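Local coordinates for protein, Family 18 Chitinase (PDB 3SIM) that probably hydrolyses chitin, being a plant glycosyl hydrolase of family 18 built on a TIM barrel, at residues 166-170 against 208-212. Numbering follows the deposited sequence. Where two conformers were deposited one is given.
Sequences DEYYL and SKYKG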
ATOM      1  N   ASP A 166      -2.067 -12.507   8.247  1.00 10.32           N
ATOM      2  CA  ASP A 166      -3.400 -12.161   8.646  1.00 10.27           C
ATOM      3  C   ASP A 166      -3.579 -12.018  10.174  1.00  9.15           C
ATOM      4  O   ASP A 166      -4.346 -11.241  10.571  1.00  9.99           O
ATOM      5  CB  ASP A 166      -4.444 -13.131   8.086  1.00 10.70           C
ATOM      6  CG  ASP A 166      -4.966 -12.727   6.714  1.00 12.10           C
ATOM      7  OD1 ASP A 166      -4.962 -11.583   6.338  1.00 14.90           O
ATOM      8  OD2 ASP A 166      -5.347 -13.609   6.082  1.00 16.59           O
ATOM      9  N   GLU A 167      -2.849 -12.783  10.965  1.00  8.44           N
ATOM     10  CA  GLU A 167      -2.987 -12.771  12.408  1.00  8.33           C
ATOM     11  C   GLU A 167      -2.673 -11.383  12.998  1.00  9.07           C
ATOM     12  O   GLU A 167      -3.410 -10.882  13.771  1.00  8.66           O
ATOM     13  CB  GLU A 167      -2.175 -13.903  13.082  1.00  8.56           C
ATOM     14  CG  GLU A 167      -2.329 -13.930  14.586  1.00 11.84           C
ATOM     15  CD  GLU A 167      -1.623 -15.069  15.317  1.00 18.08           C
ATOM     16  OE1 GLU A 167      -0.701 -15.646  14.801  1.00 18.81           O
ATOM     17  OE2 GLU A 167      -2.008 -15.355  16.434  1.00 19.65           O
ATOM     18  N   TYR A 168      -1.578 -10.805  12.525  1.00  9.57           N
ATOM     19  CA  TYR A 168      -1.099  -9.468  12.861  1.00 10.91           C
ATOM     20  C   TYR A 168      -1.988  -8.307  12.427  1.00  9.86           C
ATOM     21  O   TYR A 168      -2.374  -7.522  13.210  1.00 10.26           O
ATOM     22  CB  TYR A 168       0.329  -9.292  12.338  1.00 11.37           C
ATOM     23  CG  TYR A 168       1.256 -10.387  12.795  1.00 12.26           C
ATOM     24  CD1 TYR A 168       1.769 -10.391  14.048  1.00 11.99           C
ATOM     25  CD2 TYR A 168       1.522 -11.462  11.981  1.00 17.36           C
ATOM     26  CE1 TYR A 168       2.542 -11.384  14.480  1.00 15.88           C
ATOM     27  CE2 TYR A 168       2.342 -12.482  12.401  1.00 18.61           C
ATOM     28  CZ  TYR A 168       2.841 -12.444  13.664  1.00 19.96           C
ATOM     29  OH  TYR A 168       3.665 -13.420  14.098  1.00 22.62           O
ATOM     30  N   TYR A 169      -2.379  -8.336  11.167  1.00 10.49           N
ATOM     31  CA  TYR A 169      -3.346  -7.419  10.599  1.00  9.92           C
ATOM     32  C   TYR A 169      -4.782  -7.471  11.166  1.00  9.40           C
ATOM     33  O   TYR A 169      -5.415  -6.488  11.296  1.00  9.00           O
ATOM     34  CB  TYR A 169      -3.257  -7.371   9.064  1.00 10.43           C
ATOM     35  CG  TYR A 169      -1.967  -6.724   8.606  1.00 11.15           C
ATOM     36  CD1 TYR A 169      -1.864  -5.362   8.580  1.00 10.72           C
ATOM     37  CD2 TYR A 169      -0.825  -7.467   8.296  1.00 11.37           C
ATOM     38  CE1 TYR A 169      -0.737  -4.744   8.249  1.00 10.81           C
ATOM     39  CE2 TYR A 169       0.343  -6.836   7.931  1.00  9.59           C
ATOM     40  CZ  TYR A 169       0.385  -5.460   7.926  1.00 10.25           C
ATOM     41  OH  TYR A 169       1.458  -4.786   7.597  1.00 10.53           O
ATOM     42  N   LEU A 170      -5.269  -8.654  11.464  1.00  9.56           N
ATOM     43  CA  LEU A 170      -6.556  -8.829  12.120  1.00 10.38           C
ATOM     44  C   LEU A 170      -6.606  -8.237  13.537  1.00 10.12           C
ATOM     45  O   LEU A 170      -7.531  -7.639  13.910  1.00 12.04           O
ATOM     46  CB  LEU A 170      -7.065 -10.281  12.082  1.00  9.99           C
ATOM     47  CG  LEU A 170      -7.603 -10.837  10.746  1.00 10.54           C
ATOM     48  CD1 LEU A 170      -7.722 -12.298  10.794  1.00  7.43           C
ATOM     49  CD2 LEU A 170      -8.876 -10.145  10.342  1.00 10.49           C
ATOM     50  N   SER A 208     -14.972 -11.527   4.582  1.00 11.51           N
ATOM     51  CA  SER A 208     -15.328 -12.116   5.782  0.50 11.83           C
ATOM     52  C   SER A 208     -14.277 -11.946   6.898  1.00 11.68           C
ATOM     53  O   SER A 208     -14.769 -11.616   7.930  1.00 12.50           O
ATOM     54  CB  SER A 208     -15.579 -13.617   5.603  0.50 12.26           C
ATOM     55  OG  SER A 208     -16.585 -13.796   4.657  0.50 12.42           O
ATOM     56  N   LYS A 209     -12.994 -12.167   6.686  1.00 11.51           N
ATOM     57  CA  LYS A 209     -12.029 -12.056   7.738  1.00 11.56           C
ATOM     58  C   LYS A 209     -12.045 -10.581   8.230  1.00 11.89           C
ATOM     59  O   LYS A 209     -12.120 -10.352   9.387  1.00 12.00           O
ATOM     60  CB  LYS A 209     -10.637 -12.436   7.226  1.00 12.56           C
ATOM     61  CG  LYS A 209     -10.235 -13.917   7.133  1.00 13.82           C
ATOM     62  CD  LYS A 209      -8.909 -14.140   6.414  1.00 15.72           C
ATOM     63  CE  LYS A 209      -9.026 -14.068   4.897  1.00 21.04           C
ATOM     64  NZ  LYS A 209      -7.821 -14.387   4.135  1.00 25.14           N
ATOM     65  N   TYR A 210     -12.005  -9.635   7.291  1.00 11.26           N
ATOM     66  CA  TYR A 210     -12.050  -8.188   7.548  1.00 12.72           C
ATOM     67  C   TYR A 210     -13.484  -7.569   7.473  1.00 12.88           C
ATOM     68  O   TYR A 210     -13.790  -6.701   6.718  1.00 11.50           O
ATOM     69  CB  TYR A 210     -10.965  -7.419   6.746  1.00 11.45           C
ATOM     70  CG  TYR A 210      -9.527  -7.871   7.003  1.00 12.42           C
ATOM     71  CD1 TYR A 210      -8.712  -7.249   7.950  1.00 11.23           C
ATOM     72  CD2 TYR A 210      -8.994  -8.932   6.304  1.00 11.95           C
ATOM     73  CE1 TYR A 210      -7.476  -7.684   8.183  1.00 12.18           C
ATOM     74  CE2 TYR A 210      -7.739  -9.343   6.533  1.00 11.44           C
ATOM     75  CZ  TYR A 210      -6.967  -8.739   7.459  1.00 12.86           C
ATOM     76  OH  TYR A 210      -5.716  -9.203   7.628  1.00 12.51           O
ATOM     77  N   LYS A 211     -14.353  -8.111   8.297  1.00 15.27           N
ATOM     78  CA  LYS A 211     -15.766  -7.854   8.158  1.00 16.64           C
ATOM     79  C   LYS A 211     -16.098  -6.401   8.347  1.00 16.40           C
ATOM     80  O   LYS A 211     -15.782  -5.840   9.328  1.00 15.67           O
ATOM     81  CB  LYS A 211     -16.528  -8.683   9.172  1.00 19.13           C
ATOM     82  CG  LYS A 211     -17.958  -8.850   8.875  1.00 20.75           C
ATOM     83  CD  LYS A 211     -18.555  -9.745   9.873  1.00 24.73           C
ATOM     84  N   GLY A 212     -16.741  -5.833   7.355  1.00 15.96           N
ATOM     85  CA  GLY A 212     -17.000  -4.427   7.368  1.00 17.00           C
ATOM     86  C   GLY A 212     -15.848  -3.508   6.983  1.00 17.86           C
ATOM     87  O   GLY A 212     -15.963  -2.331   7.041  1.00 20.11           O
TER
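Two neighbouring outer helices of the TIM barrel meet where Tyr210, the first residue after helix 196-209 to leave helical backbone angles, lays its ring against the first turn of helix 166-175. The Asp166 carboxylate takes one polar group from each of two residues, Tyr210 on OD1 and Lys209 on OD2. Tyr210 OH donates to Asp166 OD1 at 2.8 Å, arriving on the anti side and 32° out of the carboxylate plane; the acceptor lies at the ring edge, in the plane of the ring. Lys209 NZ makes a salt bridge to Asp166 OD2 at 3.2 Å, on the syn side but also tilted out of the carboxylate plane, its chain bent at chi3 (-79°) and crossing the aspartate at about a right angle. The apolar half is a CH-pi contact: Leu170 CD2 stands 3.7 Å from the centroid of the Tyr210 ring, 15° off the normal, and lies 3.4 Å from Lys209 O. Tyr169 CB adds a contact of 3.4 Å with Tyr210 OH. A phenylalanine in place of Tyr210 would probably leave Asp166 OD1 without the hydroxyl that donates to it. Tyr185 OH, in the loop after strand 182-184, hydrogen-bonds both Asp166 OD2 and Lys209 NZ, so the salt bridge has a third member from the chain between the two helices. On the side of helix 166-175, Phe173 meets the Tyr210 ring edge-to-face, while Pro161, following strand 156-159, touches both Tyr169 and Tyr210.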